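Local structure of protelomerase (Agrobacterium tumefaciens, 4F43) at residues D1-G6 against M40-D44; R32-I37 against K74-I79; R153-E157 against F180-A184; E157-Q161 against L224-M228. The protein generates the covalently closed hairpin ends of a linear chromosome, cutting and rejoining DNA as a telomere resolvase, and protects those ends. The protein carries 1 engineered substitution. All coordinates share one frame; numbering follows the deposited sequence.

Contact 1 (D1-G6 against M40-D44); sequences DYPKTG and MNGMD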
# COMPACT_ATOMS: atom_id res chain seq x y z
N ASP A 1 11.67 -22.14 -22.83
CA ASP A 1 11.99 -23.51 -22.47
C ASP A 1 13.48 -23.70 -22.22
O ASP A 1 13.97 -24.83 -22.17
CB ASP A 1 11.51 -24.48 -23.55
CG ASP A 1 10.17 -25.11 -23.23
OD1 ASP A 1 9.94 -25.45 -22.05
OD2 ASP A 1 9.35 -25.26 -24.16
N TYR A 2 14.20 -22.60 -22.06
CA TYR A 2 15.63 -22.67 -21.78
C TYR A 2 15.93 -23.35 -20.44
O TYR A 2 16.78 -24.24 -20.37
CB TYR A 2 16.31 -21.30 -21.90
CG TYR A 2 16.44 -20.79 -23.32
CD1 TYR A 2 16.43 -21.67 -24.40
CD2 TYR A 2 16.58 -19.43 -23.58
CE1 TYR A 2 16.55 -21.21 -25.69
CE2 TYR A 2 16.70 -18.96 -24.87
CZ TYR A 2 16.69 -19.85 -25.92
OH TYR A 2 16.81 -19.39 -27.21
N PRO A 3 15.23 -22.94 -19.36
CA PRO A 3 15.33 -23.78 -18.17
C PRO A 3 14.12 -24.70 -18.06
O PRO A 3 12.99 -24.22 -18.16
CB PRO A 3 15.31 -22.76 -17.01
CG PRO A 3 15.20 -21.39 -17.66
CD PRO A 3 14.65 -21.63 -19.03
N LYS A 4 14.35 -25.99 -17.85
CA LYS A 4 13.24 -26.93 -17.71
C LYS A 4 13.01 -27.31 -16.25
O LYS A 4 12.00 -27.93 -15.92
CB LYS A 4 13.47 -28.18 -18.56
CG LYS A 4 14.77 -28.90 -18.28
CD LYS A 4 14.85 -30.20 -19.06
CE LYS A 4 16.17 -30.91 -18.83
NZ LYS A 4 16.19 -32.26 -19.45
N THR A 5 13.95 -26.94 -15.39
CA THR A 5 13.86 -27.26 -13.97
C THR A 5 13.98 -26.00 -13.12
O THR A 5 14.68 -25.05 -13.48
CB THR A 5 14.96 -28.25 -13.54
OG1 THR A 5 16.25 -27.62 -13.67
CG2 THR A 5 14.92 -29.49 -14.41
N GLY A 6 13.29 -26.00 -11.98
CA GLY A 6 13.32 -24.86 -11.08
C GLY A 6 12.58 -25.09 -9.78
O GLY A 6 11.77 -26.01 -9.67
N MET A 40 5.80 -28.68 -13.43
CA MET A 40 6.40 -27.95 -14.54
C MET A 40 7.82 -28.42 -14.86
O MET A 40 8.32 -28.20 -15.96
CB MET A 40 6.42 -26.44 -14.25
CG MET A 40 5.06 -25.78 -14.33
SD MET A 40 5.18 -23.99 -14.22
CE MET A 40 6.29 -23.65 -15.59
N ASN A 41 8.46 -29.07 -13.89
CA ASN A 41 9.84 -29.53 -14.06
C ASN A 41 10.00 -30.60 -15.14
O ASN A 41 9.48 -31.71 -15.01
CB ASN A 41 10.40 -30.04 -12.73
CG ASN A 41 10.79 -28.92 -11.79
OD1 ASN A 41 11.97 -28.59 -11.66
ND2 ASN A 41 9.80 -28.33 -11.13
N GLY A 42 10.73 -30.27 -16.20
CA GLY A 42 11.04 -31.22 -17.24
C GLY A 42 10.18 -31.10 -18.49
O GLY A 42 10.44 -31.74 -19.50
N MET A 43 9.14 -30.26 -18.41
CA MET A 43 8.24 -30.07 -19.54
C MET A 43 8.90 -29.33 -20.70
O MET A 43 9.58 -28.33 -20.51
CB MET A 43 6.97 -29.33 -19.11
CG MET A 43 5.94 -30.21 -18.43
SD MET A 43 4.34 -29.39 -18.29
CE MET A 43 3.35 -30.69 -17.56
N ASP A 44 8.68 -29.84 -21.91
CA ASP A 44 9.19 -29.21 -23.12
C ASP A 44 8.07 -28.96 -24.11
O ASP A 44 8.22 -28.19 -25.07
CB ASP A 44 10.30 -30.06 -23.75
CG ASP A 44 9.98 -31.54 -23.72
OD1 ASP A 44 10.93 -32.35 -23.76
OD2 ASP A 44 8.79 -31.90 -23.64
O HOH W 1 9.98 -26.86 -17.31
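Lys4 and Gly42 make the central polar link between the N-terminal loop 1-6 and segment 40-44, where one backbone bond and one side-chain bond carry the polar contact. Gly42 N donates to Lys4 O at 2.7 Å, with the donor tilted 33° from the carbonyl plane. The same Lys4 O takes a CA-H...O contact from Asn41 CA, and a water donates both to it and to Met40 O, bridging two carbonyls that cannot bond to each other.

One side chain adds a second polar link. Asn41 OD1 accepts from Gly6 N over 2.9 Å, the N-H arriving from above the amide carbonyl plane. With CG beside the backbone N (chi1 -77°), the amide swings toward Gly6, and OD1 also lies 3.5 Å from Thr5 CB.

Packing is lighter. Lys4 lays its CB near Gly42 CA at 4.1 Å before its extended chain leads away. At the other end, the Asp1 carboxylate comes close to the carbonyls of Met43 and Asp44 without bonding to them, and its side chain also touches Met49 of helix 46-59. The turn itself is a type II beta turn from Met40 to Met43, with Gly42 at positive phi, connecting helix 28-40 to helix 46-59.

Contact 2 (R32-I37 against K74-I79); sequences RIADFI and KYRNAI. With nucleotides of chain B.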
# COMPACT_ATOMS: atom_id res chain seq x y z
N ARG A 32 -0.74 -25.95 -3.82
CA ARG A 32 -1.09 -26.07 -5.23
C ARG A 32 -0.05 -25.42 -6.12
O ARG A 32 0.26 -25.93 -7.20
CB ARG A 32 -2.48 -25.48 -5.50
CG ARG A 32 -3.61 -26.22 -4.81
CD ARG A 32 -4.91 -26.08 -5.59
NE ARG A 32 -4.80 -26.69 -6.91
CZ ARG A 32 -5.07 -27.97 -7.17
NH1 ARG A 32 -5.46 -28.78 -6.19
NH2 ARG A 32 -4.95 -28.44 -8.40
N ILE A 33 0.49 -24.29 -5.67
CA ILE A 33 1.56 -23.61 -6.39
C ILE A 33 2.83 -24.45 -6.40
O ILE A 33 3.51 -24.56 -7.42
CB ILE A 33 1.86 -22.22 -5.78
CG1 ILE A 33 0.63 -21.32 -5.88
CG2 ILE A 33 3.04 -21.57 -6.47
CD1 ILE A 33 0.82 -19.95 -5.26
N ALA A 34 3.15 -25.04 -5.25
CA ALA A 34 4.32 -25.89 -5.13
C ALA A 34 4.23 -27.10 -6.06
O ALA A 34 5.19 -27.44 -6.75
CB ALA A 34 4.50 -26.35 -3.69
N ASP A 35 3.07 -27.75 -6.07
CA ASP A 35 2.84 -28.90 -6.94
C ASP A 35 2.82 -28.48 -8.40
O ASP A 35 3.16 -29.26 -9.29
CB ASP A 35 1.52 -29.58 -6.58
CG ASP A 35 1.48 -30.06 -5.14
OD1 ASP A 35 2.56 -30.27 -4.56
OD2 ASP A 35 0.37 -30.23 -4.60
N PHE A 36 2.42 -27.23 -8.64
CA PHE A 36 2.41 -26.67 -9.99
C PHE A 36 3.84 -26.56 -10.52
O PHE A 36 4.18 -27.11 -11.57
CB PHE A 36 1.75 -25.29 -9.97
CG PHE A 36 1.39 -24.77 -11.32
CD1 PHE A 36 0.28 -25.25 -11.98
CD2 PHE A 36 2.16 -23.80 -11.93
CE1 PHE A 36 -0.06 -24.77 -13.23
CE2 PHE A 36 1.82 -23.31 -13.18
CZ PHE A 36 0.71 -23.80 -13.83
N ILE A 37 4.68 -25.85 -9.76
CA ILE A 37 6.09 -25.70 -10.11
C ILE A 37 6.78 -27.06 -10.20
O ILE A 37 7.65 -27.26 -11.04
CB ILE A 37 6.82 -24.80 -9.09
CG1 ILE A 37 6.14 -23.44 -8.99
CG2 ILE A 37 8.29 -24.63 -9.47
CD1 ILE A 37 6.09 -22.67 -10.29
N LYS A 74 0.41 -14.49 -7.93
CA LYS A 74 1.21 -15.43 -7.14
C LYS A 74 1.87 -16.50 -8.00
O LYS A 74 3.09 -16.71 -7.93
CB LYS A 74 0.35 -16.09 -6.05
CG LYS A 74 -0.21 -15.14 -5.01
CD LYS A 74 -0.98 -15.90 -3.95
CE LYS A 74 -1.60 -14.95 -2.93
NZ LYS A 74 -0.57 -14.19 -2.17
N TYR A 75 1.06 -17.18 -8.81
CA TYR A 75 1.56 -18.21 -9.72
C TYR A 75 2.66 -17.67 -10.63
O TYR A 75 3.73 -18.27 -10.74
CB TYR A 75 0.43 -18.77 -10.59
CG TYR A 75 -0.46 -19.77 -9.90
CD1 TYR A 75 -0.04 -21.08 -9.68
CD2 TYR A 75 -1.74 -19.43 -9.48
CE1 TYR A 75 -0.85 -22.00 -9.06
CE2 TYR A 75 -2.56 -20.35 -8.86
CZ TYR A 75 -2.11 -21.63 -8.65
OH TYR A 75 -2.93 -22.55 -8.03
N ARG A 76 2.39 -16.53 -11.26
CA ARG A 76 3.34 -15.93 -12.19
C ARG A 76 4.67 -15.56 -11.52
O ARG A 76 5.74 -15.81 -12.08
CB ARG A 76 2.73 -14.70 -12.87
CG ARG A 76 1.56 -15.02 -13.78
CD ARG A 76 1.01 -13.76 -14.43
NE ARG A 76 2.01 -13.10 -15.26
CZ ARG A 76 2.27 -13.43 -16.52
NH1 ARG A 76 1.60 -14.42 -17.09
NH2 ARG A 76 3.20 -12.77 -17.20
N ASN A 77 4.59 -14.98 -10.33
CA ASN A 77 5.79 -14.67 -9.56
C ASN A 77 6.57 -15.93 -9.19
O ASN A 77 7.80 -15.94 -9.20
CB ASN A 77 5.45 -13.86 -8.31
CG ASN A 77 5.09 -12.42 -8.64
OD1 ASN A 77 5.59 -11.85 -9.61
ND2 ASN A 77 4.24 -11.82 -7.81
N ALA A 78 5.83 -16.99 -8.85
CA ALA A 78 6.45 -18.27 -8.54
C ALA A 78 7.20 -18.82 -9.74
O ALA A 78 8.30 -19.36 -9.61
CB ALA A 78 5.40 -19.26 -8.05
N ILE A 79 6.59 -18.69 -10.92
CA ILE A 79 7.21 -19.14 -12.16
C ILE A 79 8.47 -18.33 -12.46
O ILE A 79 9.51 -18.89 -12.83
CB ILE A 79 6.24 -19.04 -13.35
CG1 ILE A 79 5.01 -19.92 -13.12
CG2 ILE A 79 6.94 -19.45 -14.64
CD1 ILE A 79 3.95 -19.79 -14.20
P DT B 20 1.25 -10.13 -12.84
OP1 DT B 20 2.42 -11.00 -13.08
OP2 DT B 20 0.03 -10.68 -12.21
O5' DT B 20 1.74 -8.87 -11.99
C5' DT B 20 2.92 -8.17 -12.37
C4' DT B 20 3.30 -7.13 -11.32
O4' DT B 20 2.24 -6.15 -11.22
C3' DT B 20 3.51 -7.68 -9.91
O3' DT B 20 4.60 -7.02 -9.28
C2' DT B 20 2.19 -7.37 -9.21
C1' DT B 20 1.79 -6.06 -9.88
N1 DT B 20 0.32 -5.85 -9.90
C2 DT B 20 -0.20 -4.69 -9.38
O2 DT B 20 0.49 -3.81 -8.90
N3 DT B 20 -1.56 -4.61 -9.44
C4 DT B 20 -2.44 -5.54 -9.96
O4 DT B 20 -3.66 -5.36 -9.96
C5 DT B 20 -1.82 -6.73 -10.48
C7 DT B 20 -2.65 -7.83 -11.07
C6 DT B 20 -0.49 -6.83 -10.43
P DA B 21 5.07 -7.45 -7.81
OP1 DA B 21 6.54 -7.33 -7.75
OP2 DA B 21 4.43 -8.75 -7.49
O5' DA B 21 4.42 -6.34 -6.86
C5' DA B 21 4.94 -5.00 -6.87
C4' DA B 21 4.20 -4.12 -5.89
O4' DA B 21 2.78 -4.13 -6.18
C3' DA B 21 4.31 -4.52 -4.42
O3' DA B 21 4.21 -3.36 -3.60
C2' DA B 21 3.09 -5.40 -4.24
C1' DA B 21 2.09 -4.58 -5.03
N9 DA B 21 0.90 -5.30 -5.48
C8 DA B 21 0.84 -6.54 -6.05
N7 DA B 21 -0.38 -6.93 -6.34
C5 DA B 21 -1.17 -5.86 -5.94
C6 DA B 21 -2.56 -5.62 -5.97
N6 DA B 21 -3.47 -6.47 -6.45
N1 DA B 21 -2.98 -4.44 -5.48
C2 DA B 21 -2.11 -3.56 -4.99
N3 DA B 21 -0.79 -3.67 -4.91
C4 DA B 21 -0.39 -4.85 -5.41
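Two helices of the N-terminal helical region, 28-40 and 65-82, pack here through an aromatic and aliphatic interface, with the opposite side of the second helix turned to the hairpin DNA. The short segments run in broadly the same direction, crossing at -41° with their axes 10.5 Å apart, and no hydrogen bond joins them. Tyr75 reaches across the gap and meets Ile33 with a face of its ring: Ile33 CG1 stands 4.0 Å from the ring centroid, a CH-pi contact offset toward the rim. Ile33 holds CG1 beside its backbone N (chi1 -63°), which sends this branch to Tyr75 while CG2 packs on Ala78 CB at 3.7 Å. Phe36 receives the edge of Tyr75 on one face in a T-shaped pair, with centroids 5.4 Å apart and planes at 68°, and its own rim meets Ile79 CD1 at 4.2 Å. One turn on from Ile33, Ile37 CD1 touches both Ala78 CB and Ile79 CG1. The small Ala78 thus accommodates branches from Ile33 and Ile37.

On the DNA side, Arg76 NE donates to OP1 of DT20 of chain B at 3.1 Å, the oxygen lying in the guanidinium plane, and Asn77 ND2 donates to OP2 of DA21 of chain B. The same helical segment therefore supplies both core packing and backbone phosphate binding. Leu90 O and Ala93 O hold Arg76 NH1. Helix 46-59 flanks the interface, its Glu56 receiving Tyr75 OH and forming a salt bridge with Arg32, while Met89 of helix 89-92 covers Phe36 and Ile79.

Contact 3 (R153-E157 against F180-A184); sequences RAPYE and FNGQA. Engineered in segment 153-157: Ala154 (natural residue Arg). With nucleotides of chain B.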
# COMPACT_ATOMS: atom_id res chain seq x y z
N ARG A 153 2.76 8.98 4.86
CA ARG A 153 3.34 7.82 4.20
C ARG A 153 2.53 6.56 4.51
O ARG A 153 1.81 6.50 5.51
CB ARG A 153 4.80 7.63 4.61
CG ARG A 153 5.72 8.80 4.27
CD ARG A 153 5.54 9.26 2.83
NE ARG A 153 4.72 10.47 2.74
CZ ARG A 153 4.39 11.06 1.59
NH1 ARG A 153 3.65 12.16 1.60
NH2 ARG A 153 4.79 10.54 0.44
N ALA A 154 2.64 5.57 3.64
CA ALA A 154 1.93 4.31 3.79
C ALA A 154 2.51 3.50 4.95
O ALA A 154 3.69 3.64 5.28
CB ALA A 154 1.99 3.51 2.50
N PRO A 155 1.68 2.65 5.58
CA PRO A 155 2.10 1.78 6.69
C PRO A 155 3.37 0.98 6.39
O PRO A 155 4.23 0.88 7.26
CB PRO A 155 0.91 0.83 6.85
CG PRO A 155 -0.26 1.66 6.45
CD PRO A 155 0.23 2.55 5.33
N TYR A 156 3.48 0.44 5.19
CA TYR A 156 4.68 -0.31 4.81
C TYR A 156 5.90 0.61 4.80
O TYR A 156 6.94 0.28 5.38
CB TYR A 156 4.49 -0.96 3.44
CG TYR A 156 5.61 -1.90 3.04
CD1 TYR A 156 5.83 -3.08 3.73
CD2 TYR A 156 6.45 -1.60 1.98
CE1 TYR A 156 6.85 -3.94 3.38
CE2 TYR A 156 7.48 -2.45 1.61
CZ TYR A 156 7.67 -3.62 2.32
OH TYR A 156 8.69 -4.47 1.96
N GLU A 157 5.75 1.76 4.16
CA GLU A 157 6.81 2.76 4.11
C GLU A 157 7.21 3.21 5.51
O GLU A 157 8.38 3.19 5.87
CB GLU A 157 6.37 3.97 3.29
CG GLU A 157 6.02 3.66 1.84
CD GLU A 157 5.37 4.83 1.13
OE1 GLU A 157 4.92 5.77 1.82
OE2 GLU A 157 5.30 4.81 -0.12
N PHE A 180 11.83 12.55 2.28
CA PHE A 180 11.34 11.18 2.37
C PHE A 180 12.02 10.21 1.41
O PHE A 180 12.37 10.58 0.28
CB PHE A 180 9.82 11.14 2.18
CG PHE A 180 9.27 9.76 1.96
CD1 PHE A 180 9.22 8.85 3.00
CD2 PHE A 180 8.80 9.38 0.71
CE1 PHE A 180 8.71 7.58 2.80
CE2 PHE A 180 8.29 8.12 0.50
CZ PHE A 180 8.24 7.21 1.55
N ASN A 181 12.21 8.97 1.86
CA ASN A 181 12.80 7.91 1.06
C ASN A 181 12.61 6.57 1.77
O ASN A 181 12.88 6.47 2.97
CB ASN A 181 14.29 8.17 0.84
CG ASN A 181 14.83 7.46 -0.39
OD1 ASN A 181 14.17 7.38 -1.42
ND2 ASN A 181 16.05 6.95 -0.28
N GLY A 182 12.14 5.55 1.06
CA GLY A 182 11.77 5.67 -0.34
C GLY A 182 10.37 5.16 -0.60
O GLY A 182 9.78 4.45 0.21
N GLN A 183 9.84 5.52 -1.77
CA GLN A 183 8.47 5.17 -2.14
C GLN A 183 8.30 3.66 -2.32
O GLN A 183 9.26 2.95 -2.62
CB GLN A 183 8.09 5.90 -3.43
CG GLN A 183 6.62 5.83 -3.82
CD GLN A 183 5.75 6.81 -3.05
OE1 GLN A 183 6.08 7.21 -1.94
NE2 GLN A 183 4.63 7.20 -3.65
N ALA A 184 7.07 3.19 -2.14
CA ALA A 184 6.73 1.79 -2.38
C ALA A 184 5.88 1.67 -3.64
O ALA A 184 5.44 2.67 -4.20
CB ALA A 184 6.01 1.21 -1.18
P DT B 23 1.00 -1.31 2.98
OP1 DT B 23 1.37 -0.01 3.58
OP2 DT B 23 1.52 -2.57 3.56
O5' DT B 23 -0.59 -1.41 2.94
C5' DT B 23 -1.36 -0.31 2.47
C4' DT B 23 -2.84 -0.66 2.42
O4' DT B 23 -3.02 -1.84 1.60
C3' DT B 23 -3.48 -0.99 3.77
O3' DT B 23 -4.77 -0.40 3.85
C2' DT B 23 -3.57 -2.51 3.75
C1' DT B 23 -3.88 -2.73 2.28
N1 DT B 23 -3.65 -4.12 1.80
C2 DT B 23 -4.73 -4.86 1.37
O2 DT B 23 -5.86 -4.42 1.36
N3 DT B 23 -4.43 -6.12 0.94
C4 DT B 23 -3.19 -6.72 0.90
O4 DT B 23 -3.04 -7.87 0.49
C5 DT B 23 -2.09 -5.90 1.36
C7 DT B 23 -0.69 -6.43 1.37
C6 DT B 23 -2.37 -4.66 1.79
P DT B 22 5.33 -3.05 -2.49
OP1 DT B 22 6.37 -2.20 -3.12
OP2 DT B 22 5.71 -4.33 -1.85
O5' DT B 22 4.55 -2.16 -1.41
C5' DT B 22 3.71 -2.77 -0.43
C4' DT B 22 2.26 -2.33 -0.59
O4' DT B 22 1.62 -3.18 -1.57
C3' DT B 22 1.39 -2.47 0.65
O3' DT B 22 1.42 -1.27 1.43
C2' DT B 22 -0.00 -2.71 0.09
C1' DT B 22 0.22 -3.09 -1.37
N1 DT B 22 -0.42 -4.38 -1.75
C2 DT B 22 -1.79 -4.43 -1.87
O2 DT B 22 -2.52 -3.47 -1.69
N3 DT B 22 -2.29 -5.66 -2.22
C4 DT B 22 -1.59 -6.82 -2.46
O4 DT B 22 -2.14 -7.87 -2.77
C5 DT B 22 -0.16 -6.70 -2.31
C7 DT B 22 0.73 -7.89 -2.54
C6 DT B 22 0.35 -5.51 -1.97
O HOH W 2 4.21 7.85 -0.26
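Arg153 lies over one face of the Phe180 ring, its methylene chain rather than its charge making the close approach. CD sits 3.5 Å from the ring centroid and 7° off the normal, a CH-pi contact, with CG toward the CE1 rim. Bends at chi2 (-49°) and chi3 fold the chain across the ring, and the guanidinium is inclined to it by 56°. Arg153 CZ stays 5.1 Å from the Phe180 centroid, leaving at most a weak cation-pi attraction. Ile290 O and Thr151 O take hydrogen bonds from its NH1 and NE.

Glu157 crosses Phe180 at about a right angle and brings OE1 near CZ. OE2 accepts from Ala184 N at 3.1 Å on the anti side, close to the carboxylate plane, whereas OE1 is met from above that plane by Ala154 N at 2.9 Å. The Gln183 amide crosses the carboxylate obliquely; OE1 of Gln183 and OE2 of Glu157 approach to 3.1 Å as two acceptors, and a water near Gln183 OE1 and Glu157 OE1 may bridge them. Gln183 NE2 turns to Leu291 O.

Tyr156 presents the edge of its ring to Ala184 CB, with CD2 at 4.3 Å. Its backbone N donates to OP1 of DT23 of chain B at 2.7 Å, at the start of helix 155-161, where the engineered Ala154 occupies the N-cap position. The chemistry implies that the Glu157 carboxylate, by gripping two backbone N-H groups, joins the phosphate-binding helix start to the loop after strand 177-180 beside the hairpin DNA in the catalytic domain.

Contact 4 (E157-Q161 against L224-M228); sequences EVFTQ and LWHGM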
# COMPACT_ATOMS: atom_id res chain seq x y z
N GLU A 157 5.75 1.76 4.16
CA GLU A 157 6.81 2.76 4.11
C GLU A 157 7.21 3.21 5.51
O GLU A 157 8.38 3.19 5.87
CB GLU A 157 6.37 3.97 3.29
CG GLU A 157 6.02 3.66 1.84
CD GLU A 157 5.37 4.83 1.13
OE1 GLU A 157 4.92 5.77 1.82
OE2 GLU A 157 5.30 4.81 -0.12
N VAL A 158 6.21 3.60 6.30
CA VAL A 158 6.43 4.10 7.65
C VAL A 158 7.13 3.09 8.55
O VAL A 158 8.18 3.38 9.13
CB VAL A 158 5.10 4.51 8.33
CG1 VAL A 158 5.31 4.79 9.81
CG2 VAL A 158 4.49 5.72 7.64
N PHE A 159 6.56 1.89 8.66
CA PHE A 159 7.07 0.89 9.58
C PHE A 159 8.35 0.19 9.11
O PHE A 159 9.15 -0.24 9.94
CB PHE A 159 6.00 -0.17 9.88
CG PHE A 159 4.86 0.34 10.73
CD1 PHE A 159 5.04 0.57 12.08
CD2 PHE A 159 3.61 0.56 10.18
CE1 PHE A 159 4.00 1.03 12.87
CE2 PHE A 159 2.57 1.01 10.96
CZ PHE A 159 2.77 1.25 12.30
N THR A 160 8.54 0.08 7.80
CA THR A 160 9.62 -0.77 7.30
C THR A 160 10.78 -0.06 6.60
O THR A 160 11.92 -0.51 6.70
CB THR A 160 9.09 -1.89 6.38
OG1 THR A 160 8.59 -1.31 5.16
CG2 THR A 160 7.97 -2.66 7.06
N GLN A 161 10.52 1.02 5.87
CA GLN A 161 11.55 1.57 5.00
C GLN A 161 11.50 3.08 4.75
O GLN A 161 11.88 3.54 3.68
CB GLN A 161 11.54 0.83 3.66
CG GLN A 161 10.19 0.85 2.96
CD GLN A 161 10.17 0.00 1.71
OE1 GLN A 161 11.05 -0.83 1.49
NE2 GLN A 161 9.17 0.22 0.86
N LEU A 224 13.03 -4.77 14.51
CA LEU A 224 12.37 -5.97 14.01
C LEU A 224 11.58 -5.68 12.74
O LEU A 224 11.34 -6.57 11.92
CB LEU A 224 11.46 -6.55 15.10
CG LEU A 224 10.69 -7.84 14.78
CD1 LEU A 224 11.63 -8.94 14.31
CD2 LEU A 224 9.89 -8.29 15.99
N TRP A 225 11.18 -4.42 12.58
CA TRP A 225 10.38 -4.00 11.43
C TRP A 225 11.21 -3.56 10.23
O TRP A 225 10.77 -3.66 9.09
CB TRP A 225 9.44 -2.86 11.84
CG TRP A 225 8.13 -3.31 12.39
CD1 TRP A 225 7.47 -4.48 12.11
CD2 TRP A 225 7.31 -2.61 13.33
NE1 TRP A 225 6.29 -4.54 12.81
CE2 TRP A 225 6.17 -3.40 13.57
CE3 TRP A 225 7.43 -1.38 13.98
CZ2 TRP A 225 5.15 -3.00 14.44
CZ3 TRP A 225 6.42 -0.99 14.85
CH2 TRP A 225 5.30 -1.80 15.07
N HIS A 226 12.42 -3.07 10.50
CA HIS A 226 13.26 -2.51 9.45
C HIS A 226 13.74 -3.55 8.44
O HIS A 226 14.32 -4.57 8.82
CB HIS A 226 14.46 -1.78 10.06
CG HIS A 226 15.20 -0.91 9.09
ND1 HIS A 226 14.68 0.26 8.60
CD2 HIS A 226 16.42 -1.05 8.51
CE1 HIS A 226 15.55 0.82 7.77
NE2 HIS A 226 16.61 0.04 7.70
N GLY A 227 13.49 -3.29 7.16
CA GLY A 227 13.95 -4.17 6.10
C GLY A 227 13.05 -5.37 5.88
O GLY A 227 13.36 -6.26 5.09
N MET A 228 11.92 -5.38 6.58
CA MET A 228 10.98 -6.49 6.50
C MET A 228 10.31 -6.57 5.14
O MET A 228 10.19 -5.57 4.43
CB MET A 228 9.91 -6.35 7.58
CG MET A 228 9.70 -7.60 8.41
SD MET A 228 8.42 -7.36 9.67
CE MET A 228 8.52 -8.92 10.55
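Trp225 faces Phe159 across the contact, the two side chains lying side by side and pointing the same way. The edge of the phenylalanine ring is directed at the face of the indole six-membered ring in a T-shaped pair, with centroids 4.7 Å apart and planes at 63°. Between the two rings Phe159 CD1 comes closest, 3.5 Å from Trp225 CZ3 and offset toward the rim of the indole. Nearer the backbone, Trp225 CB reaches Phe159 O at 3.2 Å. The indole NE1 bonds to Thr237 OG1 of helix 230-248, which helps fix the rotation of the flat group. Trp225 O lies 3.6 Å from Thr160 CA in a CA-H...O contact.

His226 is the first residue to leave helical angles at the end of helix 220-225, and it is the second residue of a turn. This is a type II beta turn from Trp225 to Met228, set against the C-terminal part of helix 155-161 within the telomere resolvase catalytic domain; the helix has a wider pi-type turn over 157-161, where Gln161 N also bonds to Glu157 O. The imidazole ND1 comes near Thr160 O, but at a poor angle for bonding.

Gly227, with positive phi, donates its N-H to Thr160 O at 3.2 Å along a nearly straight path, 171° at the hydrogen. Met228 then brings CB to 4.2 Å from Thr160 CG2, while Thr160 OG1 bonds back to Tyr156 O.

Contact 2 is the buried, core-like member of the set, and its chemistry is almost wholly apolar; contact 1 is a surface contact built on a backbone bond, an asparagine side chain and a bridging water. The two touch, Met40 meeting Ile79 and Gly6 meeting Ile37, and both draw on helix 28-40 or its end. Contacts 3 and 4 are partly buried, lie in the catalytic domain with centres 9 Å apart, and share helix 155-161, though Glu157 touches across contact 3 alone. Contact 3 relies on a carboxylate, contact 4 on an aromatic pair and a turn, and a probable hydrogen bond from Tyr156 OH to Met228 O links them. Contacts 2 and 3 each include bonds to DNA phosphates.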